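Hypothetical sugar ABC-transporter sugar binding protein (Arthrobacter globiformis, PDB 7BVT) binds cyclic alpha-maltosyl-1,6-maltose and probably delivers it, as the solute-binding component, to a bacterial sugar ABC transporter. Local coordinates at residues A[89-94]-A[369-374]; A[193-198]-A[375-380]; A[210-215]-A[382-387]. All coordinates share one frame; numbering follows the deposited sequence.

Interaction 1 of 3, residues A[89-94]-A[369-374]; sequences GDLVWV and HARPNT. With GLC (alpha-D-glucopyranose), chain B.
V92 CG1 lies 3.5 Å from R371 CZ, over the centre of one guanidinium face, while L91 CD2 comes at the same group obliquely, 3.8 Å from R371 NH1. With these two side chains against it, the guanidinium turns its edge to the glucose of chain B. R371 NH2 donates to O4 of the sugar at 2.8 Å and an angle of 165°, and R371 NH1 donates to O3 at 3.0 Å and 154°. D90 OD1 accepts a hydrogen bond from that same O3 at 2.7 Å, so one hydroxyl joins the two segments. The bend of the arginine chain at chi3 (-71°) carries its tip to the sugar. D90 is steadied by an Asx turn: its OD2 accepts from V92 N at 3.1 Å, the N-H arriving from above the carboxylate plane. Further out, L294 O accepts from R371 NH1, E195 forms a salt bridge with NH2, and L91 packs on L122 and F125. A water bridges the backbones, donating to V92 O and T374 O. Both D90 and R371 belong to the glycan pocket. Acceptor carboxylate and donor guanidinium probably polarise the O3 hydroxyl between them, giving a directional grip on the sugar.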
loop_
_atom_site.group_PDB
_atom_site.type_symbol
_atom_site.label_atom_id
_atom_site.label_comp_id
_atom_site.label_asym_id
_atom_site.label_seq_id
_atom_site.Cartn_x
_atom_site.Cartn_y
_atom_site.Cartn_z
ATOM N N GLY A 89 0.775 4.079 12.307
ATOM C CA GLY A 89 0.018 4.873 11.337
ATOM C C GLY A 89 0.102 4.321 9.945
ATOM O O GLY A 89 0.877 3.413 9.691
ATOM N N ASP A 90 -0.635 4.914 9.032
ATOM C CA ASP A 90 -0.544 4.570 7.606
ATOM C C ASP A 90 0.824 4.991 7.077
ATOM O O ASP A 90 1.405 5.981 7.560
ATOM C CB ASP A 90 -1.661 5.246 6.814
ATOM C CG ASP A 90 -1.549 4.799 5.347
ATOM O OD1 ASP A 90 -1.635 3.573 5.106
ATOM O OD2 ASP A 90 -1.201 5.650 4.484
ATOM N N LEU A 91 1.312 4.279 6.056
ATOM C CA LEU A 91 2.573 4.638 5.347
ATOM C C LEU A 91 2.671 6.139 5.112
ATOM O O LEU A 91 3.682 6.769 5.504
ATOM C CB LEU A 91 2.647 3.902 4.018
ATOM C CG LEU A 91 3.928 4.151 3.241
ATOM C CD1 LEU A 91 5.096 3.462 3.909
ATOM C CD2 LEU A 91 3.802 3.671 1.805
ATOM N N VAL A 92 1.696 6.705 4.436
ATOM C CA VAL A 92 1.830 8.103 3.937
ATOM C C VAL A 92 1.720 9.081 5.116
ATOM O O VAL A 92 1.980 10.266 4.906
ATOM C CB VAL A 92 0.824 8.387 2.802
ATOM C CG1 VAL A 92 0.959 7.353 1.698
ATOM C CG2 VAL A 92 -0.590 8.436 3.295
ATOM N N TRP A 93 1.367 8.618 6.315
ATOM C CA TRP A 93 1.344 9.529 7.488
ATOM C C TRP A 93 2.741 9.776 8.032
ATOM O O TRP A 93 2.922 10.789 8.728
ATOM C CB TRP A 93 0.456 9.030 8.611
ATOM C CG TRP A 93 -0.984 8.900 8.267
ATOM C CD1 TRP A 93 -1.629 9.296 7.124
ATOM C CD2 TRP A 93 -1.976 8.380 9.150
ATOM N NE1 TRP A 93 -2.962 9.014 7.239
ATOM C CE2 TRP A 93 -3.202 8.445 8.459
ATOM C CE3 TRP A 93 -1.935 7.829 10.422
ATOM C CZ2 TRP A 93 -4.377 7.988 9.035
ATOM C CZ3 TRP A 93 -3.102 7.358 10.987
ATOM C CH2 TRP A 93 -4.302 7.448 10.295
ATOM N N VAL A 94 3.663 8.852 7.852
ATOM C CA VAL A 94 4.972 8.933 8.573
ATOM C C VAL A 94 5.588 10.305 8.410
ATOM O O VAL A 94 6.008 10.914 9.388
ATOM C CB VAL A 94 5.938 7.815 8.157
ATOM C CG1 VAL A 94 7.309 8.040 8.739
ATOM C CG2 VAL A 94 5.395 6.476 8.577
ATOM N N HIS A 369 7.029 -1.028 -4.807
ATOM C CA HIS A 369 7.575 0.309 -4.547
ATOM C C HIS A 369 6.804 0.955 -3.422
ATOM O O HIS A 369 5.641 0.633 -3.270
ATOM C CB HIS A 369 7.461 1.181 -5.789
ATOM C CG HIS A 369 8.246 0.747 -6.972
ATOM N ND1 HIS A 369 9.067 1.622 -7.640
ATOM C CD2 HIS A 369 8.280 -0.413 -7.676
ATOM C CE1 HIS A 369 9.641 1.008 -8.635
ATOM N NE2 HIS A 369 9.152 -0.216 -8.723
ATOM N N ALA A 370 7.432 1.907 -2.726
ATOM C CA ALA A 370 6.736 2.826 -1.812
ATOM C C ALA A 370 6.611 4.208 -2.453
ATOM O O ALA A 370 7.538 4.621 -3.147
ATOM C CB ALA A 370 7.485 2.949 -0.493
ATOM N N ARG A 371 5.502 4.871 -2.146
ATOM C CA ARG A 371 5.237 6.294 -2.448
ATOM C C ARG A 371 6.347 7.139 -1.853
ATOM O O ARG A 371 7.107 6.726 -0.962
ATOM C CB ARG A 371 3.846 6.631 -1.961
ATOM C CG ARG A 371 2.774 6.100 -2.930
ATOM C CD ARG A 371 1.384 6.049 -2.354
ATOM N NE ARG A 371 1.316 4.982 -1.357
ATOM C CZ ARG A 371 0.295 4.770 -0.555
ATOM N NH1 ARG A 371 0.336 3.770 0.327
ATOM N NH2 ARG A 371 -0.800 5.484 -0.705
ATOM N N PRO A 372 6.542 8.355 -2.387
ATOM C CA PRO A 372 7.585 9.220 -1.856
ATOM C C PRO A 372 7.263 9.724 -0.448
ATOM O O PRO A 372 6.111 9.972 -0.090
ATOM C CB PRO A 372 7.623 10.387 -2.817
ATOM C CG PRO A 372 6.211 10.422 -3.351
ATOM C CD PRO A 372 5.779 8.967 -3.484
ATOM N N ASN A 373 8.330 9.841 0.345
ATOM C CA ASN A 373 8.238 10.111 1.802
ATOM C C ASN A 373 8.248 11.622 2.083
ATOM O O ASN A 373 8.781 12.043 3.101
ATOM C CB ASN A 373 9.278 9.329 2.596
ATOM C CG ASN A 373 10.684 9.776 2.339
ATOM O OD1 ASN A 373 10.917 10.661 1.493
ATOM N ND2 ASN A 373 11.611 9.158 3.058
ATOM N N THR A 374 7.615 12.402 1.231
ATOM C CA THR A 374 7.457 13.866 1.470
ATOM C C THR A 374 6.217 14.099 2.311
ATOM O O THR A 374 5.189 13.495 2.087
ATOM C CB THR A 374 7.456 14.637 0.149
ATOM O OG1 THR A 374 7.126 15.994 0.475
ATOM C CG2 THR A 374 6.515 14.095 -0.907
HETATM C C1 GLC B . -4.586 0.904 1.775
HETATM C C2 GLC B . -3.148 1.088 2.149
HETATM C C3 GLC B . -2.807 2.555 2.223
HETATM C C4 GLC B . -3.196 3.203 0.885
HETATM C C5 GLC B . -4.692 3.032 0.655
HETATM C C6 GLC B . -5.107 3.641 -0.696
HETATM O O2 GLC B . -2.907 0.333 3.323
HETATM O O3 GLC B . -1.408 2.696 2.526
HETATM O O4 GLC B . -2.933 4.593 0.878
HETATM O O5 GLC B . -4.965 1.654 0.587
HETATM O O6 GLC B . -6.507 3.899 -0.647
HETATM O O HOH W 1 3.012 12.262 3.601
#

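Interaction 2 of 3, residues A[193-198]-A[375-380]; sequences SGEGLT and ALYPTV. With GLC (alpha-D-glucopyranose), chain C.
S193 and P378 bring the backbones nearest, their CA atoms 6.9 Å apart where helices 195-207 and 377-392 begin. A water spans the gap, donating to S193 O at 2.5 Å and to P378 O at 2.8 Å. In 193-198, S193 OG accepts from E195 N at 3.1 Å, closing an ST turn around G194, the N-cap residue. The side chains meet deeper in. Y377 OH donates at 2.6 Å to E195 OE2, which accepts through its syn lone pair, the one on the side of OE1, and this carboxylate oxygen sits at the edge of the phenol ring, near its plane. The carboxylate itself is turned 63° from that ring. This pairing backs the sugar site of a periplasmic-type binding protein fold: E195 and G196 both line the glycan pocket, and G196 N is 3.5 Å from C2 of the glucose of chain C. E195 reaches Y377 because its chain bends at chi2 (64°), bringing the carboxylate to the edge of the tyrosine ring, the two side chains crossing at about a right angle. S381 OG bonds to E195 OE1 and R371 forms a salt bridge with OE2; engaging both oxygens probably holds the rotation of the buried carboxylate, and the arginine probably favours its charged form. Q202 hydrogen-bonds the tyrosine hydroxyl, and T198, coming from the opposite direction, sets CG2 3.5 Å from Y377 OH.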
loop_
_atom_site.group_PDB
_atom_site.type_symbol
_atom_site.label_atom_id
_atom_site.label_comp_id
_atom_site.label_asym_id
_atom_site.label_seq_id
_atom_site.Cartn_x
_atom_site.Cartn_y
_atom_site.Cartn_z
ATOM N N SER A 193 -9.328 12.631 -1.580
ATOM C CA SER A 193 -7.853 12.604 -1.385
ATOM C C SER A 193 -7.077 12.421 -2.694
ATOM O O SER A 193 -5.875 12.694 -2.680
ATOM C CB SER A 193 -7.472 11.525 -0.406
ATOM O OG SER A 193 -7.578 10.217 -0.984
ATOM N N GLY A 194 -7.725 11.886 -3.733
ATOM C CA GLY A 194 -7.025 11.539 -4.988
ATOM C C GLY A 194 -6.315 10.199 -4.899
ATOM O O GLY A 194 -5.769 9.765 -5.948
ATOM N N GLU A 195 -6.246 9.569 -3.741
ATOM C CA GLU A 195 -5.226 8.477 -3.564
ATOM C C GLU A 195 -5.648 7.208 -4.314
ATOM O O GLU A 195 -4.727 6.481 -4.825
ATOM C CB GLU A 195 -4.958 8.153 -2.098
ATOM C CG GLU A 195 -3.683 7.361 -1.898
ATOM C CD GLU A 195 -2.456 8.141 -2.299
ATOM O OE1 GLU A 195 -2.555 9.409 -2.324
ATOM O OE2 GLU A 195 -1.404 7.493 -2.577
ATOM N N GLY A 196 -6.951 6.899 -4.410
ATOM C CA GLY A 196 -7.386 5.764 -5.244
ATOM C C GLY A 196 -6.829 5.895 -6.655
ATOM O O GLY A 196 -6.275 4.943 -7.178
ATOM N N LEU A 197 -6.993 7.030 -7.300
ATOM C CA LEU A 197 -6.482 7.217 -8.677
ATOM C C LEU A 197 -4.961 7.165 -8.637
ATOM O O LEU A 197 -4.360 6.362 -9.360
ATOM C CB LEU A 197 -7.011 8.544 -9.241
ATOM C CG LEU A 197 -6.740 8.831 -10.708
ATOM C CD1 LEU A 197 -7.638 9.969 -11.231
ATOM C CD2 LEU A 197 -5.299 9.211 -10.952
ATOM N N THR A 198 -4.330 8.012 -7.823
ATOM C CA THR A 198 -2.872 8.177 -7.842
ATOM C C THR A 198 -2.184 6.839 -7.588
ATOM O O THR A 198 -1.263 6.503 -8.325
ATOM C CB THR A 198 -2.424 9.234 -6.836
ATOM O OG1 THR A 198 -3.046 10.446 -7.236
ATOM C CG2 THR A 198 -0.927 9.341 -6.742
ATOM N N ALA A 375 6.303 15.058 3.260
ATOM C CA ALA A 375 5.172 15.524 4.069
ATOM C C ALA A 375 4.100 16.252 3.239
ATOM O O ALA A 375 2.933 16.281 3.697
ATOM C CB ALA A 375 5.729 16.411 5.153
ATOM N N LEU A 376 4.427 16.645 2.020
ATOM C CA LEU A 376 3.445 17.269 1.085
ATOM C C LEU A 376 2.769 16.184 0.242
ATOM O O LEU A 376 1.946 16.524 -0.602
ATOM C CB LEU A 376 4.214 18.257 0.219
ATOM C CG LEU A 376 4.709 19.495 0.983
ATOM C CD1 LEU A 376 5.781 20.250 0.213
ATOM C CD2 LEU A 376 3.534 20.366 1.312
ATOM N N TYR A 377 3.030 14.906 0.495
ATOM C CA TYR A 377 2.489 13.872 -0.439
ATOM C C TYR A 377 0.971 13.974 -0.588
ATOM O O TYR A 377 0.455 13.894 -1.709
ATOM C CB TYR A 377 2.907 12.453 -0.003
ATOM C CG TYR A 377 2.334 11.428 -0.943
ATOM C CD1 TYR A 377 2.827 11.322 -2.232
ATOM C CD2 TYR A 377 1.230 10.687 -0.609
ATOM C CE1 TYR A 377 2.275 10.423 -3.141
ATOM C CE2 TYR A 377 0.680 9.759 -1.491
ATOM C CZ TYR A 377 1.187 9.656 -2.768
ATOM O OH TYR A 377 0.573 8.780 -3.647
ATOM N N PRO A 378 0.134 14.145 0.476
ATOM C CA PRO A 378 -1.306 14.198 0.290
ATOM C C PRO A 378 -1.718 15.332 -0.663
ATOM O O PRO A 378 -2.586 15.124 -1.485
ATOM C CB PRO A 378 -1.878 14.378 1.708
ATOM C CG PRO A 378 -0.776 13.821 2.598
ATOM C CD PRO A 378 0.514 14.172 1.896
ATOM N N THR A 379 -1.110 16.505 -0.533
ATOM C CA THR A 379 -1.407 17.640 -1.443
ATOM C C THR A 379 -0.954 17.328 -2.871
ATOM O O THR A 379 -1.693 17.597 -3.847
ATOM C CB THR A 379 -0.781 18.955 -0.965
ATOM O OG1 THR A 379 -1.208 19.028 0.388
ATOM C CG2 THR A 379 -1.299 20.106 -1.789
ATOM N N VAL A 380 0.219 16.727 -2.990
ATOM C CA VAL A 380 0.770 16.281 -4.290
ATOM C C VAL A 380 -0.221 15.319 -4.943
ATOM O O VAL A 380 -0.518 15.432 -6.148
ATOM C CB VAL A 380 2.159 15.665 -4.123
ATOM C CG1 VAL A 380 2.602 14.896 -5.365
ATOM C CG2 VAL A 380 3.167 16.744 -3.764
HETATM C C1 GLC C . -7.046 4.272 -1.961
HETATM C C2 GLC C . -8.411 4.966 -1.817
HETATM C C3 GLC C . -9.367 3.982 -1.141
HETATM C C4 GLC C . -9.493 2.677 -1.949
HETATM C C5 GLC C . -8.112 2.108 -2.386
HETATM C C6 GLC C . -8.254 1.249 -3.619
HETATM O O2 GLC C . -8.262 6.154 -1.015
HETATM O O3 GLC C . -10.665 4.582 -0.971
HETATM O O4 GLC C . -10.195 1.729 -1.131
HETATM O O5 GLC C . -7.192 3.154 -2.831
HETATM O O6 GLC C . -7.060 0.476 -3.720
HETATM O O HOH W 2 -4.470 13.186 -0.623
#

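Interaction 3 of 3, residues A[210-215]-A[382-387]; sequences GDFLTA and LAFAQE
F212 reaches F384 with the far end of its ring, from a loop that follows helix 195-207. From CB the chain sets out with CG anti to the backbone N (chi1 -175°), which carries the ring across to helix 377-392. CG and the CD atoms stay short of F384; CE1 makes the main contact, 3.6 Å above the F384 plane and over its centre. F212 CE1 is 3.7 Å from both CD1 and CE1 of F384 and slightly farther from the other ring carbons, while F212 CZ approaches F384 CG at 4.1 Å. The ring centroids are 4.9 Å apart and the planes stand at 81°, a T-shaped (edge-to-face) pair in which F212 supplies the edge. Around this pair, F222 meets F384 edge-to-face, T198 packs on F384, and Q202, L205 and Y377 touch F212. Replacing F384 by an alanine would probably open a gap beneath F212 CE1, cost the edge-to-face pairing with F212 and F222, and leave the F212 ring freer to turn. Both phenylalanines are buried, and the arrangement is that of a small aromatic cluster in a hydrophobic core, joining the 210-215 loop to helix 377-392 in a lobe of the solute-binding protein fold.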
loop_
_atom_site.group_PDB
_atom_site.type_symbol
_atom_site.label_atom_id
_atom_site.label_comp_id
_atom_site.label_asym_id
_atom_site.label_seq_id
_atom_site.Cartn_x
_atom_site.Cartn_y
_atom_site.Cartn_z
ATOM N N GLY A 210 8.884 4.317 -15.310
ATOM C CA GLY A 210 8.709 5.733 -14.935
ATOM C C GLY A 210 8.995 5.984 -13.470
ATOM O O GLY A 210 9.187 5.032 -12.711
ATOM N N ASP A 211 9.055 7.250 -13.099
ATOM C CA ASP A 211 9.243 7.713 -11.718
ATOM C C ASP A 211 8.108 8.669 -11.412
ATOM O O ASP A 211 7.663 9.396 -12.323
ATOM C CB ASP A 211 10.622 8.358 -11.551
ATOM C CG ASP A 211 11.763 7.446 -11.938
ATOM O OD1 ASP A 211 11.983 6.484 -11.241
ATOM O OD2 ASP A 211 12.443 7.753 -12.940
ATOM N N PHE A 212 7.724 8.775 -10.142
ATOM C CA PHE A 212 6.644 9.701 -9.728
ATOM C C PHE A 212 7.271 11.050 -9.373
ATOM O O PHE A 212 7.028 12.022 -10.093
ATOM C CB PHE A 212 5.769 9.092 -8.623
ATOM C CG PHE A 212 4.590 9.943 -8.268
ATOM C CD1 PHE A 212 3.568 10.121 -9.173
ATOM C CD2 PHE A 212 4.529 10.609 -7.057
ATOM C CE1 PHE A 212 2.490 10.929 -8.846
ATOM C CE2 PHE A 212 3.465 11.420 -6.739
ATOM C CZ PHE A 212 2.428 11.573 -7.628
ATOM N N LEU A 213 8.029 11.100 -8.277
ATOM C CA LEU A 213 8.860 12.311 -7.995
ATOM C C LEU A 213 10.326 12.006 -8.253
ATOM O O LEU A 213 10.762 10.853 -8.426
ATOM C CB LEU A 213 8.667 12.769 -6.549
ATOM C CG LEU A 213 7.248 13.114 -6.090
ATOM C CD1 LEU A 213 7.207 13.739 -4.712
ATOM C CD2 LEU A 213 6.491 13.985 -7.088
ATOM N N THR A 214 11.130 13.069 -8.296
ATOM C CA THR A 214 12.608 12.917 -8.362
ATOM C C THR A 214 13.094 12.299 -7.057
ATOM O O THR A 214 12.323 12.267 -6.072
ATOM C CB THR A 214 13.259 14.285 -8.604
ATOM O OG1 THR A 214 12.795 15.101 -7.537
ATOM C CG2 THR A 214 12.905 14.842 -9.966
ATOM N N ALA A 215 14.344 11.844 -7.030
ATOM C CA ALA A 215 14.908 11.075 -5.890
ATOM C C ALA A 215 14.904 11.934 -4.619
ATOM O O ALA A 215 14.671 11.375 -3.547
ATOM C CB ALA A 215 16.295 10.559 -6.205
ATOM N N LEU A 382 -3.471 14.688 -4.497
ATOM C CA LEU A 382 -4.736 15.309 -4.961
ATOM C C LEU A 382 -4.478 16.191 -6.177
ATOM O O LEU A 382 -5.265 16.055 -7.115
ATOM C CB LEU A 382 -5.352 16.112 -3.821
ATOM C CG LEU A 382 -6.767 16.621 -4.084
ATOM C CD1 LEU A 382 -7.740 15.533 -4.522
ATOM C CD2 LEU A 382 -7.262 17.327 -2.821
ATOM N N ALA A 383 -3.401 16.991 -6.194
ATOM C CA ALA A 383 -3.107 17.894 -7.337
ATOM C C ALA A 383 -2.916 17.022 -8.587
ATOM O O ALA A 383 -3.478 17.320 -9.653
ATOM C CB ALA A 383 -1.927 18.770 -7.119
ATOM N N PHE A 384 -2.187 15.923 -8.411
ATOM C CA PHE A 384 -1.888 14.977 -9.502
ATOM C C PHE A 384 -3.182 14.384 -9.995
ATOM O O PHE A 384 -3.406 14.422 -11.221
ATOM C CB PHE A 384 -0.948 13.868 -9.025
ATOM C CG PHE A 384 -0.591 12.853 -10.068
ATOM C CD1 PHE A 384 0.393 13.104 -11.013
ATOM C CD2 PHE A 384 -1.154 11.590 -10.006
ATOM C CE1 PHE A 384 0.733 12.120 -11.930
ATOM C CE2 PHE A 384 -0.819 10.632 -10.928
ATOM C CZ PHE A 384 0.082 10.905 -11.915
ATOM N N ALA A 385 -3.974 13.790 -9.106
ATOM C CA ALA A 385 -5.178 13.030 -9.464
ATOM C C ALA A 385 -6.173 13.941 -10.203
ATOM O O ALA A 385 -6.766 13.515 -11.193
ATOM C CB ALA A 385 -5.796 12.408 -8.227
ATOM N N GLN A 386 -6.323 15.195 -9.756
ATOM C CA GLN A 386 -7.319 16.096 -10.391
ATOM C C GLN A 386 -6.912 16.394 -11.831
ATOM O O GLN A 386 -7.793 16.550 -12.682
ATOM C CB GLN A 386 -7.548 17.337 -9.530
ATOM C CG GLN A 386 -8.355 16.965 -8.297
ATOM C CD GLN A 386 -8.546 18.130 -7.363
ATOM O OE1 GLN A 386 -7.700 19.028 -7.275
ATOM N NE2 GLN A 386 -9.649 18.069 -6.630
ATOM N N GLU A 387 -5.632 16.513 -12.118
ATOM C CA GLU A 387 -5.201 16.847 -13.480
ATOM C C GLU A 387 -5.319 15.596 -14.329
ATOM O O GLU A 387 -5.739 15.691 -15.490
ATOM C CB GLU A 387 -3.807 17.437 -13.525
ATOM C CG GLU A 387 -3.716 18.793 -12.882
ATOM C CD GLU A 387 -4.438 19.916 -13.603
ATOM O OE1 GLU A 387 -5.063 19.666 -14.647
ATOM O OE2 GLU A 387 -4.315 21.095 -13.138
#

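How the interactions relate
Interactions 1 and 2 both line the glycan pocket, and interaction 3 lies behind them, farther from the sugar. Interaction 1 holds the glucose of chain B, and its arginine forms the salt bridge to interaction 2, R371 NH2 to E195 OE2 at 2.8 Å. The centres of these two contacts are about 10 Å apart. Interactions 2 and 3 share helix 377-392, their centres about 8 Å apart, and T198 OG1 lies 3.5 Å from F384 CD2. Interaction 3 closes back on interaction 1 through P372 CG and L213 CD1, 3.7 Å apart. Y377 stands behind the pocket residues E195 and R371, while the side chain of F212 is about 12 Å from a bound glucose.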